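Local coordinates for protein arginine kinase (Cydia pomonella granulosis virus, PDB 6VVG) that probably transfers phosphate from ATP to serine or threonine side chains as a viral protein kinase, and binds AMP, at residues 138-143 with 192-197. Residues are numbered along the deposited sequence; the frame is centred on the assembly and turned at random.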
loop_
_atom_site.group_PDB
_atom_site.type_symbol
_atom_site.label_atom_id
_atom_site.label_comp_id
_atom_site.label_asym_id
_atom_site.label_seq_id
_atom_site.Cartn_x
_atom_site.Cartn_y
_atom_site.Cartn_z
ATOM N N VAL A 138 4.943 -7.542 -0.310
ATOM C CA VAL A 138 6.242 -8.174 -0.513
ATOM C C VAL A 138 7.293 -7.082 -0.654
ATOM O O VAL A 138 7.022 -5.991 -1.168
ATOM C CB VAL A 138 6.259 -9.111 -1.740
ATOM C CG1 VAL A 138 5.452 -10.372 -1.448
ATOM C CG2 VAL A 138 5.736 -8.392 -2.969
ATOM N N HIS A 139 8.505 -7.379 -0.183
ATOM C CA HIS A 139 9.592 -6.408 -0.274
ATOM C C HIS A 139 10.025 -6.213 -1.724
ATOM O O HIS A 139 10.145 -5.078 -2.203
ATOM C CB HIS A 139 10.764 -6.863 0.593
ATOM C CG HIS A 139 11.901 -5.892 0.632
ATOM N ND1 HIS A 139 12.777 -5.732 -0.418
ATOM C CD2 HIS A 139 12.306 -5.031 1.595
ATOM C CE1 HIS A 139 13.673 -4.814 -0.107
ATOM N NE2 HIS A 139 13.410 -4.371 1.109
ATOM N N ASN A 140 10.267 -7.310 -2.436
ATOM C CA ASN A 140 10.455 -7.349 -3.881
ATOM C C ASN A 140 11.799 -6.802 -4.350
ATOM O O ASN A 140 12.004 -6.698 -5.562
ATOM C CB ASN A 140 9.335 -6.590 -4.613
ATOM C CG ASN A 140 9.374 -6.777 -6.124
ATOM O OD1 ASN A 140 9.565 -7.885 -6.629
ATOM N ND2 ASN A 140 9.185 -5.683 -6.852
ATOM N N ASP A 141 12.708 -6.414 -3.458
ATOM C CA ASP A 141 14.084 -6.161 -3.889
ATOM C C ASP A 141 15.080 -6.664 -2.826
ATOM O O ASP A 141 16.017 -5.956 -2.448
ATOM C CB ASP A 141 14.306 -4.670 -4.189
ATOM C CG ASP A 141 15.474 -4.467 -5.126
ATOM O OD1 ASP A 141 15.827 -5.395 -5.881
ATOM O OD2 ASP A 141 16.057 -3.393 -5.130
ATOM N N VAL A 142 14.784 -7.792 -2.186
ATOM C CA VAL A 142 15.705 -8.386 -1.220
ATOM C C VAL A 142 17.020 -8.723 -1.914
ATOM O O VAL A 142 17.036 -9.449 -2.915
ATOM C CB VAL A 142 15.084 -9.642 -0.599
ATOM C CG1 VAL A 142 16.050 -10.309 0.353
ATOM C CG2 VAL A 142 13.762 -9.297 0.078
ATOM N N LYS A 143 18.122 -8.203 -1.384
ATOM C CA LYS A 143 19.455 -8.512 -1.882
ATOM C C LYS A 143 20.464 -8.054 -0.840
ATOM O O LYS A 143 20.128 -7.339 0.108
ATOM C CB LYS A 143 19.720 -7.849 -3.234
ATOM C CG LYS A 143 19.387 -6.365 -3.295
ATOM C CD LYS A 143 19.819 -5.771 -4.634
ATOM C CE LYS A 143 19.197 -4.400 -4.862
ATOM N NZ LYS A 143 19.883 -3.652 -5.955
ATOM N N THR A 192 4.727 -13.865 -2.251
ATOM C CA THR A 192 5.778 -14.034 -1.253
ATOM C C THR A 192 6.944 -14.845 -1.801
ATOM O O THR A 192 8.093 -14.629 -1.397
ATOM C CB THR A 192 5.222 -14.701 0.007
ATOM O OG1 THR A 192 4.610 -15.952 -0.331
ATOM C CG2 THR A 192 4.195 -13.802 0.685
ATOM N N SER A 193 6.676 -15.778 -2.717
ATOM C CA SER A 193 7.745 -16.616 -3.249
ATOM C C SER A 193 8.816 -15.784 -3.945
ATOM O O SER A 193 9.979 -16.199 -4.004
ATOM C CB SER A 193 7.170 -17.660 -4.210
ATOM O OG SER A 193 6.730 -17.073 -5.423
ATOM N N PHE A 194 8.445 -14.619 -4.484
ATOM C CA PHE A 194 9.443 -13.707 -5.034
ATOM C C PHE A 194 10.513 -13.402 -3.992
ATOM O O PHE A 194 11.717 -13.501 -4.260
ATOM C CB PHE A 194 8.790 -12.396 -5.483
ATOM C CG PHE A 194 8.015 -12.488 -6.764
ATOM C CD1 PHE A 194 7.497 -13.690 -7.205
ATOM C CD2 PHE A 194 7.793 -11.349 -7.522
ATOM C CE1 PHE A 194 6.780 -13.757 -8.381
ATOM C CE2 PHE A 194 7.076 -11.408 -8.698
ATOM C CZ PHE A 194 6.569 -12.614 -9.128
ATOM N N ASP A 195 10.074 -13.006 -2.794
ATOM C CA ASP A 195 11.004 -12.680 -1.720
ATOM C C ASP A 195 11.783 -13.910 -1.278
ATOM O O ASP A 195 12.992 -13.833 -1.030
ATOM C CB ASP A 195 10.243 -12.080 -0.535
ATOM C CG ASP A 195 9.892 -10.617 -0.737
ATOM O OD1 ASP A 195 10.412 -10.000 -1.687
ATOM O OD2 ASP A 195 9.095 -10.081 0.061
ATOM N N TRP A 196 11.109 -15.056 -1.166
ATOM C CA TRP A 196 11.779 -16.251 -0.663
ATOM C C TRP A 196 12.895 -16.692 -1.601
ATOM O O TRP A 196 13.954 -17.136 -1.144
ATOM C CB TRP A 196 10.761 -17.372 -0.452
ATOM C CG TRP A 196 9.758 -17.039 0.617
ATOM C CD1 TRP A 196 8.416 -17.283 0.590
ATOM C CD2 TRP A 196 10.020 -16.384 1.867
ATOM N NE1 TRP A 196 7.831 -16.830 1.748
ATOM C CE2 TRP A 196 8.794 -16.272 2.547
ATOM C CE3 TRP A 196 11.177 -15.888 2.480
ATOM C CZ2 TRP A 196 8.690 -15.684 3.805
ATOM C CZ3 TRP A 196 11.070 -15.303 3.726
ATOM C CH2 TRP A 196 9.836 -15.208 4.378
ATOM N N TRP A 197 12.681 -16.577 -2.913
ATOM C CA TRP A 197 13.745 -16.900 -3.860
ATOM C C TRP A 197 14.952 -15.994 -3.646
ATOM O O TRP A 197 16.096 -16.462 -3.598
ATOM C CB TRP A 197 13.231 -16.776 -5.296
ATOM C CG TRP A 197 14.268 -17.058 -6.338
ATOM C CD1 TRP A 197 15.164 -16.173 -6.865
ATOM C CD2 TRP A 197 14.510 -18.310 -6.989
ATOM N NE1 TRP A 197 15.952 -16.799 -7.801
ATOM C CE2 TRP A 197 15.571 -18.112 -7.896
ATOM C CE3 TRP A 197 13.936 -19.580 -6.892
ATOM C CZ2 TRP A 197 16.064 -19.133 -8.701
ATOM C CZ3 TRP A 197 14.428 -20.594 -7.692
ATOM C CH2 TRP A 197 15.481 -20.365 -8.586
HETATM O O HOH W 1 12.727 -9.812 -3.003
#
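Asp195, on helix 192-208, grips the backbone of His139 and Asn140 in the HxD-type catalytic loop of the protein kinase fold, here His-Asn-Asp, consistent with the αF aspartate that ties this loop to the C-lobe core in protein kinases. Both carboxylate oxygens act through their syn lone pairs, so the group meets two successive peptide N-H groups like a fork: His139 N to Asp195 OD2 and Asn140 N to Asp195 OD1 are both 2.8 Å. The N-H...O angles, 150° and 158° respectively, make both bonds moderately bent. CG lies anti to the carbonyl carbon (chi1 -79°), which carries both oxygens toward the loop. OD2 is also hydrogen-bonded to His133 NE2, which probably helps to fix the carboxylate's rotation. Val138 CB lies 3.5 Å from Asp195 OD2, while Val138 CG1 reaches Thr192 N at 3.7 Å. Val142 crosses Asp195 at about a right angle, its CG2 3.9 Å from Asp195 OD1. Asn140 OD1 approaches the edge of the Phe194 ring, 4.0 Å from CD2 and in the ring plane; that same oxygen is hydrogen-bonded to Lys184. His139 turns its ring away, NE2 bonding Cys159 O and ND1 accepting from Asp141 N. A water extends the grip, accepting from Val142 N and donating to Asp195 OD1 at 2.7 Å.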